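Local coordinates for Rab GDP-dissociation inhibitor (Saccharomyces cerevisiae, PDB 2BCG), which keeps Rab GTPases such as SEC4 in their GDP-bound form by inhibiting GDP dissociation, and extracts GDP-bound YPT7 from vacuolar membranes, at residues K89-A93 with P233-P237; V115-F121 with D328-I334; A198-W202 with R218-C223. All coordinates share one frame; numbering follows the deposited sequence. Where two conformers were deposited one is given.

Contact 1 (K89-A93 with P233-P237); sequences KFLMA and PYLYP
F90 and Y234 lie with their rings nearly parallel but strongly offset, planes at 26°, with little overlap and the centroids 5.2 Å apart. The closer touch is made by F90 CB, which sits 3.6 Å from Y234 CD1, while F90 CD1 lies over the rim of one face of the tyrosine ring. The opposite face of that ring is covered by CG of the preceding P233, and the carbonyl oxygen of L91 lies in its plane, at the edge. Through CD2 the F90 ring also meets Y236, 3.8 Å from Y236 CD1. The backbones form a short antiparallel pairing at the margin of a three-stranded sheet, whose central strand 234-237 leads into the YPT1-interacting region that begins at Y236. L91 and L235 are its hydrogen-bonded pair, L91 N to L235 O at 2.9 Å and L235 N to L91 O at 2.8 Å, and A93 N extends the pairing to P233 O. A bend at chi2 (-76°) turns M92 SD against P233 CB and obliquely toward the Y234 ring, a Met-aromatic contact with SD 4.0 Å from Y234 CE1. Y234 OH is hydrogen-bonded to Q331, and Y236 OH to D85.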
# COMPACT_ATOMS: atom_id res chain seq x y z
N LYS A 89 5.51 -1.24 8.71
CA LYS A 89 5.78 0.20 8.55
C LYS A 89 4.49 0.94 8.82
O LYS A 89 3.40 0.45 8.42
CB LYS A 89 6.18 0.57 7.11
CG LYS A 89 7.38 -0.15 6.58
CD LYS A 89 8.66 0.52 7.10
CE LYS A 89 9.87 -0.24 6.65
NZ LYS A 89 11.10 0.46 7.15
N PHE A 90 4.60 2.09 9.51
CA PHE A 90 3.56 3.10 9.54
C PHE A 90 3.85 4.27 8.58
O PHE A 90 4.97 4.42 8.09
CB PHE A 90 3.40 3.62 10.96
CG PHE A 90 2.88 2.57 11.93
CD1 PHE A 90 3.58 2.24 13.09
CD2 PHE A 90 1.67 1.92 11.68
CE1 PHE A 90 3.07 1.29 14.00
CE2 PHE A 90 1.18 0.95 12.57
CZ PHE A 90 1.87 0.65 13.74
N LEU A 91 2.85 5.11 8.33
CA LEU A 91 3.08 6.36 7.57
C LEU A 91 3.09 7.57 8.53
O LEU A 91 2.15 7.75 9.28
CB LEU A 91 1.93 6.59 6.57
CG LEU A 91 1.93 5.74 5.28
CD1 LEU A 91 1.44 4.31 5.59
CD2 LEU A 91 1.08 6.38 4.20
N MET A 92 4.15 8.39 8.49
CA MET A 92 4.06 9.68 9.18
C MET A 92 2.95 10.52 8.53
O MET A 92 2.92 10.71 7.30
CB MET A 92 5.38 10.45 9.10
CG MET A 92 6.47 9.91 9.98
SD MET A 92 6.15 10.37 11.70
CE MET A 92 7.72 11.01 12.26
N ALA A 93 2.05 11.04 9.35
CA ALA A 93 0.91 11.79 8.83
C ALA A 93 1.29 13.01 7.98
O ALA A 93 0.52 13.36 7.10
CB ALA A 93 -0.02 12.19 9.95
N PRO A 233 1.67 10.19 15.64
CA PRO A 233 2.10 10.72 14.34
C PRO A 233 1.77 9.86 13.11
O PRO A 233 2.16 10.23 12.00
CB PRO A 233 3.61 10.81 14.52
CG PRO A 233 3.92 9.67 15.44
CD PRO A 233 2.78 9.56 16.38
N TYR A 234 1.07 8.74 13.30
CA TYR A 234 1.01 7.70 12.25
C TYR A 234 -0.34 7.41 11.67
O TYR A 234 -1.36 7.41 12.39
CB TYR A 234 1.51 6.37 12.80
CG TYR A 234 2.88 6.40 13.41
CD1 TYR A 234 3.97 6.79 12.64
CD2 TYR A 234 3.11 5.92 14.69
CE1 TYR A 234 5.25 6.81 13.17
CE2 TYR A 234 4.38 5.92 15.23
CZ TYR A 234 5.46 6.35 14.47
OH TYR A 234 6.74 6.32 15.01
N LEU A 235 -0.31 7.05 10.39
CA LEU A 235 -1.45 6.43 9.70
C LEU A 235 -1.10 4.98 9.25
O LEU A 235 0.06 4.64 9.16
CB LEU A 235 -1.81 7.25 8.45
CG LEU A 235 -2.07 8.76 8.61
CD1 LEU A 235 -2.32 9.42 7.25
CD2 LEU A 235 -3.25 8.99 9.58
N TYR A 236 -2.13 4.19 8.97
CA TYR A 236 -1.94 2.81 8.51
C TYR A 236 -3.06 2.49 7.50
O TYR A 236 -4.20 2.85 7.73
CB TYR A 236 -1.97 1.82 9.69
CG TYR A 236 -1.67 0.39 9.27
CD1 TYR A 236 -0.36 -0.06 9.13
CD2 TYR A 236 -2.72 -0.51 8.98
CE1 TYR A 236 -0.08 -1.35 8.70
CE2 TYR A 236 -2.44 -1.80 8.56
CZ TYR A 236 -1.13 -2.21 8.41
OH TYR A 236 -0.92 -3.51 8.00
N PRO A 237 -2.73 1.85 6.38
CA PRO A 237 -3.77 1.54 5.37
C PRO A 237 -4.70 0.39 5.76
O PRO A 237 -4.27 -0.68 6.21
CB PRO A 237 -2.96 1.10 4.14
CG PRO A 237 -1.69 0.56 4.70
CD PRO A 237 -1.40 1.36 5.96

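Contact 2 (V115-F121 with D328-I334); sequences VSGSYVF and DSLQIII
The F121 ring carries I334 CG2 over one face, 4.0 Å from the ring centroid and 27° off the normal, a CH-pi contact. F121 CG stands opposite the backbone N (chi1 -180°), which turns the ring across the neighbouring strand to meet this methyl. The Y119 ring has the carbonyl oxygen of Q331 at its edge, near the ring plane, and L330 CD1 approaches it obliquely, 3.7 Å from Y119 CD1. Both aromatics stand on strand 118-121, which runs parallel to 330-334 within the mixed seven-stranded sheet. Y119 uses both its N and its O on strand 330-334, bonding to Q331 O and I333 N, and F121 N continues the pattern to I333 O. On the face shared by S118, V120, Q331 and I333, Q331 NE2 donates to S118 OG at 2.8 Å, with the hydroxyl oxygen in the amide plane; NE2 is also hydrogen-bonded to Y234 OH. Ahead of the strands, S329 OG accepts from S116 N at 3.1 Å, joining the two loops, and its bond to D328 OD2 at 2.9 Å fixes the hydroxyl's rotation. Replacing S329 by an alanine would remove OG, and S116 N would probably be left to its weak bond with S329 O while D328 OD2 loses this donor. A water bridges S116 OG, 2.8 Å away, and D328 N.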
# COMPACT_ATOMS: atom_id res chain seq x y z
N VAL A 115 -3.22 5.51 13.67
CA VAL A 115 -2.72 4.57 14.70
C VAL A 115 -2.99 5.22 16.08
O VAL A 115 -2.80 6.43 16.24
CB VAL A 115 -1.21 4.32 14.44
CG1 VAL A 115 -0.55 3.56 15.60
CG2 VAL A 115 -1.01 3.58 13.08
N SER A 116 -3.45 4.44 17.05
CA SER A 116 -3.94 5.01 18.34
C SER A 116 -2.89 5.72 19.19
O SER A 116 -3.21 6.67 19.94
CB SER A 116 -4.62 3.94 19.18
OG SER A 116 -5.54 3.23 18.39
N GLY A 117 -1.66 5.29 19.08
CA GLY A 117 -0.62 5.92 19.91
C GLY A 117 0.72 5.31 19.69
O GLY A 117 0.82 4.26 19.04
N SER A 118 1.75 5.97 20.23
CA SER A 118 3.14 5.45 20.25
C SER A 118 3.50 5.37 21.73
O SER A 118 3.28 6.35 22.47
CB SER A 118 4.09 6.39 19.50
OG SER A 118 5.45 5.97 19.61
N TYR A 119 4.05 4.22 22.15
CA TYR A 119 4.41 3.95 23.56
C TYR A 119 5.89 3.74 23.65
O TYR A 119 6.48 3.17 22.74
CB TYR A 119 3.72 2.67 24.07
CG TYR A 119 2.25 2.86 24.31
CD1 TYR A 119 1.37 3.02 23.25
CD2 TYR A 119 1.75 2.86 25.59
CE1 TYR A 119 0.01 3.19 23.46
CE2 TYR A 119 0.40 3.04 25.83
CZ TYR A 119 -0.46 3.21 24.75
OH TYR A 119 -1.83 3.37 24.96
N VAL A 120 6.49 4.20 24.75
CA VAL A 120 7.91 4.01 24.98
C VAL A 120 8.11 3.15 26.21
O VAL A 120 7.40 3.30 27.19
CB VAL A 120 8.68 5.38 25.06
CG1 VAL A 120 8.32 6.19 26.34
CG2 VAL A 120 10.18 5.17 24.93
N PHE A 121 9.05 2.21 26.11
CA PHE A 121 9.43 1.31 27.20
C PHE A 121 10.43 1.97 28.12
O PHE A 121 11.42 2.55 27.67
CB PHE A 121 10.04 0.08 26.54
CG PHE A 121 10.51 -1.01 27.46
CD1 PHE A 121 9.73 -2.15 27.68
CD2 PHE A 121 11.78 -0.95 28.02
CE1 PHE A 121 10.21 -3.22 28.44
CE2 PHE A 121 12.26 -2.00 28.80
CZ PHE A 121 11.47 -3.13 29.03
N ASP A 328 -6.55 -0.25 19.44
CA ASP A 328 -6.70 -1.07 18.24
C ASP A 328 -5.43 -1.16 17.42
O ASP A 328 -5.32 -2.06 16.57
CB ASP A 328 -7.92 -0.70 17.36
CG ASP A 328 -7.83 0.67 16.76
OD1 ASP A 328 -8.92 1.24 16.47
OD2 ASP A 328 -6.73 1.20 16.50
N SER A 329 -4.47 -0.29 17.71
CA SER A 329 -3.23 -0.20 16.95
C SER A 329 -2.28 0.65 17.75
O SER A 329 -2.71 1.61 18.45
CB SER A 329 -3.45 0.41 15.55
OG SER A 329 -4.04 1.72 15.64
N LEU A 330 -1.00 0.36 17.64
CA LEU A 330 -0.01 1.18 18.32
C LEU A 330 1.37 0.83 17.84
O LEU A 330 1.60 -0.25 17.24
CB LEU A 330 -0.08 1.05 19.85
CG LEU A 330 0.22 -0.35 20.41
CD1 LEU A 330 1.14 -0.31 21.66
CD2 LEU A 330 -1.05 -1.19 20.70
N GLN A 331 2.31 1.71 18.15
CA GLN A 331 3.72 1.42 18.12
C GLN A 331 4.26 1.27 19.53
O GLN A 331 3.88 2.06 20.41
CB GLN A 331 4.46 2.59 17.45
CG GLN A 331 5.97 2.64 17.76
CD GLN A 331 6.67 3.64 16.89
OE1 GLN A 331 7.29 3.29 15.88
NE2 GLN A 331 6.58 4.91 17.28
N ILE A 332 5.13 0.29 19.75
CA ILE A 332 5.96 0.32 20.95
C ILE A 332 7.40 0.57 20.54
O ILE A 332 7.89 -0.07 19.59
CB ILE A 332 5.88 -1.00 21.77
CG1 ILE A 332 4.44 -1.31 22.19
CG2 ILE A 332 6.78 -0.90 23.01
CD1 ILE A 332 4.29 -2.72 22.84
N ILE A 333 8.08 1.46 21.29
CA ILE A 333 9.50 1.73 21.07
C ILE A 333 10.25 1.26 22.31
O ILE A 333 9.94 1.74 23.42
CB ILE A 333 9.80 3.24 20.89
CG1 ILE A 333 9.05 3.81 19.69
CG2 ILE A 333 11.30 3.49 20.71
CD1 ILE A 333 9.01 5.32 19.65
N ILE A 334 11.22 0.35 22.15
CA ILE A 334 12.08 -0.04 23.27
C ILE A 334 13.44 0.59 23.00
O ILE A 334 14.20 0.06 22.19
CB ILE A 334 12.16 -1.58 23.45
CG1 ILE A 334 10.77 -2.21 23.50
CG2 ILE A 334 12.95 -1.95 24.71
CD1 ILE A 334 10.77 -3.72 23.71
O HOH W 1 -7.89 2.35 19.74

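Contact 3 (A198-W202 with R218-C223); sequences AMALW and RILLYC. With GER (geran-8-yl geran), chain D; GER (geran-8-yl geran), chain C.
R218 NH1 donates to A200 O at 2.9 Å in a nearly straight bond (168°), with the oxygen in the guanidinium plane, and makes a second, weak bond to L201 O. Both carbonyls lie at the edge of the guanidinium, which leaves one face for W202. The two groups stack with their planes 15° apart, and R218 CZ stands 3.5 Å from the centroid of the six-membered ring, a cation-pi contact. The stretched-out R218 chain lays CD over the same indole face, where it adds a CH-pi contact. W202 NE1 is bonded to S215, so the indole is held at its edge as well as on its face. R218 thus joins helix 212-229 to the turn that follows helix 189-199, where L201 leaves helical geometry with positive phi. Further along the helix, Y222 receives M199 CA over one face of its ring, 4.0 Å from the centroid, and a water links its OH to A198 O. L201 CD1 meets the edge of this ring at CD2, near its plane. A200 CB packs on I219 CG1 at 3.8 Å. The M199 chain bends at chi3 (75°), placing CE 3.5 Å from C223 SG and 3.8 Å from C14 of the chain C geranylgeranyl group. Here the helices line the lipid pocket: C223 CB is 3.6 Å from C3 of the second group, chain D, and C223 also borders the first, while M150 and L154 of helix 144-159 pack on M199 from beyond the two segments.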
# COMPACT_ATOMS: atom_id res chain seq x y z
N ALA A 198 12.06 8.66 20.72
CA ALA A 198 10.60 8.70 20.60
C ALA A 198 10.09 9.77 19.65
O ALA A 198 8.96 9.65 19.18
CB ALA A 198 9.93 8.87 21.96
N MET A 199 10.89 10.82 19.37
CA MET A 199 10.44 11.90 18.49
C MET A 199 11.19 11.92 17.17
O MET A 199 10.55 11.90 16.09
CB MET A 199 10.51 13.27 19.18
CG MET A 199 9.61 13.36 20.40
SD MET A 199 9.64 15.00 21.20
CE MET A 199 8.63 15.90 20.00
N ALA A 200 12.52 11.94 17.25
CA ALA A 200 13.33 11.91 16.04
C ALA A 200 13.34 10.48 15.46
O ALA A 200 13.61 10.29 14.25
CB ALA A 200 14.74 12.44 16.29
N LEU A 201 13.00 9.51 16.30
CA LEU A 201 12.94 8.09 15.92
C LEU A 201 14.25 7.55 15.36
O LEU A 201 14.24 6.72 14.43
CB LEU A 201 11.77 7.83 14.97
CG LEU A 201 10.39 8.10 15.57
CD1 LEU A 201 9.31 8.38 14.53
CD2 LEU A 201 10.00 6.98 16.56
N TRP A 202 15.37 8.00 15.92
CA TRP A 202 16.64 7.34 15.67
C TRP A 202 16.64 6.01 16.43
O TRP A 202 16.06 5.92 17.51
CB TRP A 202 17.82 8.21 16.17
CG TRP A 202 18.02 9.52 15.46
CD1 TRP A 202 17.82 10.77 15.99
CD2 TRP A 202 18.47 9.74 14.11
NE1 TRP A 202 18.13 11.75 15.05
CE2 TRP A 202 18.52 11.14 13.90
CE3 TRP A 202 18.84 8.89 13.05
CZ2 TRP A 202 18.92 11.71 12.68
CZ3 TRP A 202 19.24 9.47 11.83
CH2 TRP A 202 19.28 10.86 11.67
N ARG A 218 13.56 15.86 11.58
CA ARG A 218 12.79 14.69 12.06
C ARG A 218 11.86 15.05 13.22
O ARG A 218 10.72 14.61 13.26
CB ARG A 218 13.69 13.52 12.45
CG ARG A 218 14.43 12.77 11.33
CD ARG A 218 15.31 11.73 12.01
NE ARG A 218 15.96 10.77 11.14
CZ ARG A 218 15.93 9.45 11.30
NH1 ARG A 218 15.30 8.88 12.33
NH2 ARG A 218 16.57 8.67 10.42
N ILE A 219 12.36 15.85 14.18
CA ILE A 219 11.55 16.28 15.30
C ILE A 219 10.41 17.19 14.85
O ILE A 219 9.27 17.04 15.28
CB ILE A 219 12.44 16.99 16.37
CG1 ILE A 219 13.47 15.99 16.92
CG2 ILE A 219 11.56 17.60 17.48
CD1 ILE A 219 14.67 16.68 17.58
N LEU A 220 10.72 18.16 13.98
CA LEU A 220 9.66 18.95 13.37
C LEU A 220 8.61 18.09 12.63
O LEU A 220 7.40 18.31 12.83
CB LEU A 220 10.26 19.98 12.41
CG LEU A 220 9.32 21.02 11.80
CD1 LEU A 220 8.62 21.90 12.83
CD2 LEU A 220 10.17 21.83 10.82
N LEU A 221 9.09 17.13 11.83
CA LEU A 221 8.20 16.16 11.12
C LEU A 221 7.29 15.43 12.11
O LEU A 221 6.10 15.29 11.87
CB LEU A 221 9.00 15.16 10.28
CG LEU A 221 8.19 14.05 9.57
CD1 LEU A 221 7.14 14.62 8.61
CD2 LEU A 221 9.09 13.06 8.89
N TYR A 222 7.86 14.97 13.22
CA TYR A 222 7.05 14.28 14.23
C TYR A 222 5.97 15.19 14.79
O TYR A 222 4.79 14.79 14.88
CB TYR A 222 7.95 13.78 15.37
CG TYR A 222 7.24 12.92 16.41
CD1 TYR A 222 6.46 13.52 17.42
CD2 TYR A 222 7.37 11.52 16.39
CE1 TYR A 222 5.80 12.74 18.38
CE2 TYR A 222 6.72 10.72 17.34
CZ TYR A 222 5.94 11.34 18.34
OH TYR A 222 5.28 10.56 19.27
N CYS A 223 6.36 16.40 15.21
CA CYS A 223 5.40 17.34 15.79
C CYS A 223 4.33 17.75 14.78
O CYS A 223 3.15 17.78 15.11
CB CYS A 223 6.11 18.58 16.33
SG CYS A 223 7.23 18.20 17.69
C1 GER D . 4.74 22.34 15.49
C2 GER D . 4.65 21.89 16.97
C3 GER D . 5.75 21.78 17.85
C4 GER D . 7.19 22.10 17.42
C5 GER D . 5.49 21.30 19.28
C6 GER D . 5.58 22.42 20.33
C7 GER D . 5.08 22.00 21.57
C8 GER D . 5.29 22.54 22.84
C9 GER D . 6.17 23.79 23.03
C10 GER D . 4.61 21.89 24.06
C11 GER D . 5.57 21.05 24.93
C12 GER D . 4.99 20.80 26.18
C13 GER D . 5.51 20.11 27.27
C14 GER D . 6.91 19.48 27.26
C15 GER D . 4.66 19.97 28.54
C16 GER D . 4.97 21.09 29.52
C17 GER D . 4.42 20.82 30.76
C18 GER D . 4.93 21.21 31.99
C19 GER D . 6.24 22.02 32.07
C20 GER D . 4.17 20.82 33.28
C1 GER C . 0.62 23.55 16.49
C2 GER C . 0.04 22.61 17.57
C3 GER C . 0.56 22.53 18.87
C4 GER C . 1.76 23.40 19.30
C5 GER C . -0.07 21.56 19.90
C6 GER C . 0.21 20.07 19.60
C7 GER C . 1.37 19.59 20.21
C8 GER C . 2.40 18.86 19.60
C9 GER C . 2.32 18.54 18.11
C10 GER C . 3.65 18.40 20.40
C11 GER C . 3.64 16.98 21.01
C12 GER C . 4.52 16.97 22.10
C13 GER C . 5.42 16.02 22.60
C14 GER C . 5.59 14.63 21.95
C15 GER C . 6.25 16.40 23.84
C16 GER C . 6.48 15.25 24.83
C17 GER C . 6.26 15.65 26.15
C18 GER C . 6.52 14.98 27.36
C19 GER C . 7.13 13.58 27.43
C20 GER C . 6.18 15.67 28.67
O HOH W 2 6.70 8.38 19.86

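Overall arrangement
From the N terminus, residues 89-93 pair with 233-237, closing contact 1 over 139 intervening residues. Within that loop the chain passes through 115-121, whose partner 328-334 lies far beyond it, so contacts 1 and 2 cross. Contact 3, between 198-202 and 218-223, closes a short loop nested inside both. Helix 212-229 then leads directly into strand 234-237 of contact 1. The three-stranded sheet, the seven-stranded sheet and the lipid-binding helices are thereby tied together: F90 packs on V115, P233 packs on Y222, and L201 reaches I333. Both geranylgeranyl groups lie beside contact 3.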